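Local atomic coordinates of eukaryotic Translation Initiation 4E (Schistosoma mansoni, PDB entry 3HXI), a protein that binds the 7-methylguanosine cap at the 5' end of messenger RNA and so is thought to recruit the translation machinery in this parasitic flatworm. Residues Asn143-Glu146 / Thr147-Ile151; Gln168-Ser171 / Asp172-Ser175. All coordinates share one frame; numbering follows the deposited sequence.

In the fold
Both contacts illustrate how a helix starts, and each lies within one continuous piece of chain. Contact 1 is the start of helix 145-159, a surface element whose inner face rests on strands 134-139 and 187-188 and on helix 115-120. Contact 2, partly buried, turns strand 166-169 directly into the short helix 170-175. The helix of contact 1 is followed by the strand of contact 2, yet the centres of the contacts lie about 17 Å apart. Contact 1 pairs a hydrophobic underside with a water-bridged, acidic outer side; contact 2 relies on the amides of Gln168 and Gln173 and the guanidinium of Arg174, whose side chain lies about 5 Å from the bound cap analogue.

Contact 1 (Asn143-Glu146 / Thr147-Ile151); sequences NEEE and TILSI
Ile148 fills the tight side of this helix start by folding back over the carbonyl of Glu144. Its CG1 lies beside the backbone N and anti to the carbonyl carbon (chi1 -67°), which sets that methylene 3.2 Å from Glu144 O; the extended second torsion then carries CD1 on to 3.7 Å from Asn143 N. The same Glu144 O accepts the N-H of Ile148 at 2.9 Å, in a nearly straight bond with the donor close to the line of the carbonyl. Ile148 thus both donates to Glu144 O through its amide and covers that oxygen with its side chain. Beneath, Ile148 packs on Leu139 and Tyr187.

One residue on, Leu149 lays CD2 3.2 Å from Glu145 O, the acceptor of its own N-H. The side chains of Glu145 and Leu149 run alongside each other, with CG and CD2 4.0 Å apart; both also touch Tyr187. Ser150 N continues the ladder to Glu146 O, while its hydroxyl group is hydrogen-bonded to Glu117 of helix 115-120.

The outer side is looser and wet. Glu144 CB and Thr147 CB stay 4.4 Å apart, and the two side chains meet through two waters, both of which donate to Glu144 OE1. One water also donates to Thr147 OG1, whereas the second accepts the Thr147 hydroxyl proton, 2.6 Å from OG1. Thr147 rests on helix 115-120 as well. Glu145 and Glu146 are exposed, and their extended chains carry the carboxylates outward; negative charge gathered here would be expected to suit the positive end of the helix dipole. Glu144 occupies the N-cap position and centres an inverse gamma turn, and the successive i to i+4 bonds that follow are those of the start of an alpha-helix.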
loop_
_atom_site.group_PDB
_atom_site.type_symbol
_atom_site.label_atom_id
_atom_site.label_comp_id
_atom_site.label_asym_id
_atom_site.label_seq_id
_atom_site.Cartn_x
_atom_site.Cartn_y
_atom_site.Cartn_z
ATOM N N ASN A 143 -0.443 5.331 16.927
ATOM C CA ASN A 143 -1.169 5.490 18.187
ATOM C C ASN A 143 -2.496 6.238 18.087
ATOM O O ASN A 143 -3.129 6.510 19.107
ATOM C CB ASN A 143 -0.245 6.111 19.249
ATOM C CG ASN A 143 0.160 7.547 18.929
ATOM O OD1 ASN A 143 -0.254 8.145 17.912
ATOM N ND2 ASN A 143 0.964 8.127 19.824
ATOM N N GLU A 144 -2.919 6.572 16.865
ATOM C CA GLU A 144 -4.311 7.005 16.625
ATOM C C GLU A 144 -5.241 5.788 16.498
ATOM O O GLU A 144 -5.740 5.477 15.403
ATOM C CB GLU A 144 -4.404 7.894 15.381
ATOM C CG GLU A 144 -3.620 9.200 15.484
ATOM C CD GLU A 144 -4.324 10.241 16.337
ATOM O OE1 GLU A 144 -5.574 10.225 16.414
ATOM O OE2 GLU A 144 -3.615 11.077 16.939
ATOM N N GLU A 145 -5.470 5.114 17.629
ATOM C CA GLU A 145 -6.137 3.799 17.657
ATOM C C GLU A 145 -7.417 3.727 16.835
ATOM O O GLU A 145 -7.591 2.839 15.996
ATOM C CB GLU A 145 -6.452 3.380 19.101
ATOM C CG GLU A 145 -7.084 1.957 19.223
ATOM C CD GLU A 145 -7.266 1.508 20.658
ATOM O OE1 GLU A 145 -6.283 1.583 21.425
ATOM O OE2 GLU A 145 -8.383 1.080 21.018
ATOM N N GLU A 146 -8.317 4.660 17.098
ATOM C CA GLU A 146 -9.633 4.625 16.509
ATOM C C GLU A 146 -9.569 4.732 14.974
ATOM O O GLU A 146 -10.212 3.952 14.278
ATOM C CB GLU A 146 -10.486 5.729 17.129
ATOM C CG GLU A 146 -11.865 5.842 16.556
ATOM C CD GLU A 146 -12.716 6.789 17.372
ATOM O OE1 GLU A 146 -12.150 7.719 17.986
ATOM O OE2 GLU A 146 -13.941 6.593 17.402
ATOM N N THR A 147 -8.767 5.666 14.465
ATOM C CA THR A 147 -8.598 5.874 13.012
ATOM C C THR A 147 -7.860 4.693 12.369
ATOM O O THR A 147 -8.268 4.181 11.314
ATOM C CB THR A 147 -7.811 7.172 12.744
ATOM O OG1 THR A 147 -8.465 8.257 13.416
ATOM C CG2 THR A 147 -7.730 7.488 11.250
ATOM N N ILE A 148 -6.778 4.261 13.016
ATOM C CA ILE A 148 -6.006 3.116 12.547
ATOM C C ILE A 148 -6.920 1.890 12.405
ATOM O O ILE A 148 -6.918 1.251 11.359
ATOM C CB ILE A 148 -4.805 2.824 13.464
ATOM C CG1 ILE A 148 -3.784 3.967 13.378
ATOM C CG2 ILE A 148 -4.199 1.427 13.157
ATOM C CD1 ILE A 148 -2.603 3.819 14.328
ATOM N N LEU A 149 -7.733 1.611 13.435
ATOM C CA LEU A 149 -8.701 0.510 13.392
ATOM C C LEU A 149 -9.789 0.623 12.329
ATOM O O LEU A 149 -10.089 -0.381 11.676
ATOM C CB LEU A 149 -9.310 0.210 14.778
ATOM C CG LEU A 149 -8.556 -0.723 15.755
ATOM C CD1 LEU A 149 -8.634 -2.192 15.319
ATOM C CD2 LEU A 149 -7.114 -0.343 15.959
ATOM N N SER A 150 -10.383 1.806 12.130
ATOM C CA SER A 150 -11.353 1.957 11.024
ATOM C C SER A 150 -10.713 1.766 9.635
ATOM O O SER A 150 -11.361 1.259 8.714
ATOM C CB SER A 150 -12.102 3.286 11.087
ATOM O OG SER A 150 -11.215 4.363 10.848
ATOM N N ILE A 151 -9.444 2.147 9.508
ATOM C CA ILE A 151 -8.702 1.920 8.248
ATOM C C ILE A 151 -8.503 0.431 8.038
ATOM O O ILE A 151 -8.738 -0.091 6.939
ATOM C CB ILE A 151 -7.367 2.674 8.225
ATOM C CG1 ILE A 151 -7.613 4.165 7.996
ATOM C CG2 ILE A 151 -6.402 2.117 7.133
ATOM C CD1 ILE A 151 -6.382 4.999 8.163
HETATM O O HOH W 1 -7.556 8.091 16.469
HETATM O O HOH W 2 -6.679 10.112 13.857
#

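Contact 2 (Gln168-Ser171 / Asp172-Ser175); sequences QPVS and DQRS
Gln173 reaches back along the chain to grip the end of the strand that precedes its helix. Its NE2 donates to Gln168 O at 3.0 Å; the acceptor lies in the plane of the amide, though the donor is tilted 31° from the carbonyl plane. With CG anti to its own carbonyl carbon (chi1 -67°) and the chain extended beyond, the side chain runs back past Pro169 O, which takes the backbone N-H of Gln173 at 3.1 Å.

On another side, Arg174 N bonds to Val170 O at 2.8 Å, and the arginine chain crosses Val170 at an oblique angle, bringing Arg174 NE to 3.9 Å from Val170 CG1. Asp172 lies alongside the ring of Pro169, the N-cap residue, with Asp172 OD2 3.3 Å from Pro169 CD.

Outside this shell, the other end of the Gln173 amide, OE1, accepts from Trp75 NE1, which fixes the flip of the amide. Gln168 is held through its own side chain by Arg85 and Thr184 O. Trp75 also touches Val170 and Arg174, while Glu76 forms a salt bridge with Arg174 NH2.

The chemistry is consistent with a strand-to-helix junction held by a buried amide used at both ends, and with an arginine probably steadied by Glu76 close to the bound cap analogue.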
loop_
_atom_site.group_PDB
_atom_site.type_symbol
_atom_site.label_atom_id
_atom_site.label_comp_id
_atom_site.label_asym_id
_atom_site.label_seq_id
_atom_site.Cartn_x
_atom_site.Cartn_y
_atom_site.Cartn_z
ATOM N N GLN A 168 1.694 -3.028 12.769
ATOM C CA GLN A 168 3.071 -3.107 13.260
ATOM C C GLN A 168 3.717 -1.747 13.131
ATOM O O GLN A 168 3.939 -1.265 12.018
ATOM C CB GLN A 168 3.876 -4.143 12.460
ATOM C CG GLN A 168 3.206 -5.476 12.417
ATOM C CD GLN A 168 3.892 -6.459 11.497
ATOM O OE1 GLN A 168 4.645 -6.076 10.584
ATOM N NE2 GLN A 168 3.644 -7.747 11.742
ATOM N N PRO A 169 4.017 -1.115 14.281
ATOM C CA PRO A 169 4.722 0.142 14.272
ATOM C C PRO A 169 6.079 -0.037 13.622
ATOM O O PRO A 169 6.639 -1.148 13.637
ATOM C CB PRO A 169 4.886 0.464 15.768
ATOM C CG PRO A 169 3.782 -0.283 16.436
ATOM C CD PRO A 169 3.727 -1.570 15.649
ATOM N N VAL A 170 6.586 1.044 13.039
ATOM C CA VAL A 170 7.919 1.066 12.421
ATOM C C VAL A 170 9.010 0.504 13.350
ATOM O O VAL A 170 9.864 -0.263 12.928
ATOM C CB VAL A 170 8.281 2.493 11.902
ATOM C CG1 VAL A 170 9.724 2.545 11.442
ATOM C CG2 VAL A 170 7.365 2.873 10.739
ATOM N N SER A 171 8.966 0.855 14.629
ATOM C CA SER A 171 9.964 0.333 15.576
ATOM C C SER A 171 10.035 -1.209 15.536
ATOM O O SER A 171 11.132 -1.800 15.468
ATOM C CB SER A 171 9.692 0.865 16.989
ATOM O OG SER A 171 8.375 0.556 17.420
ATOM N N ASP A 172 8.868 -1.852 15.518
ATOM C CA ASP A 172 8.787 -3.310 15.417
ATOM C C ASP A 172 9.258 -3.836 14.063
ATOM O O ASP A 172 9.848 -4.916 13.993
ATOM C CB ASP A 172 7.362 -3.805 15.707
ATOM C CG ASP A 172 6.910 -3.509 17.134
ATOM O OD1 ASP A 172 7.759 -3.241 18.012
ATOM O OD2 ASP A 172 5.694 -3.516 17.379
ATOM N N GLN A 173 8.977 -3.088 12.991
ATOM C CA GLN A 173 9.448 -3.445 11.649
ATOM C C GLN A 173 10.978 -3.402 11.586
ATOM O O GLN A 173 11.608 -4.314 11.061
ATOM C CB GLN A 173 8.860 -2.507 10.589
ATOM C CG GLN A 173 7.347 -2.616 10.389
ATOM C CD GLN A 173 6.825 -1.616 9.365
ATOM O OE1 GLN A 173 7.349 -1.512 8.272
ATOM N NE2 GLN A 173 5.807 -0.868 9.733
ATOM N N ARG A 174 11.566 -2.343 12.132
ATOM C CA ARG A 174 13.019 -2.181 12.163
ATOM C C ARG A 174 13.717 -3.363 12.820
ATOM O O ARG A 174 14.756 -3.839 12.337
ATOM C CB ARG A 174 13.405 -0.907 12.914
ATOM C CG ARG A 174 12.938 0.380 12.252
ATOM C CD ARG A 174 13.520 1.593 12.977
ATOM N NE ARG A 174 13.606 2.760 12.107
ATOM C CZ ARG A 174 14.474 2.882 11.105
ATOM N NH1 ARG A 174 15.333 1.906 10.839
ATOM N NH2 ARG A 174 14.487 3.981 10.369
ATOM N N SER A 175 13.122 -3.851 13.904
ATOM C CA SER A 175 13.766 -4.837 14.762
ATOM C C SER A 175 13.443 -6.277 14.354
ATOM O O SER A 175 14.007 -7.218 14.908
ATOM C CB SER A 175 13.381 -4.576 16.215
ATOM O OG SER A 175 12.029 -4.948 16.447
#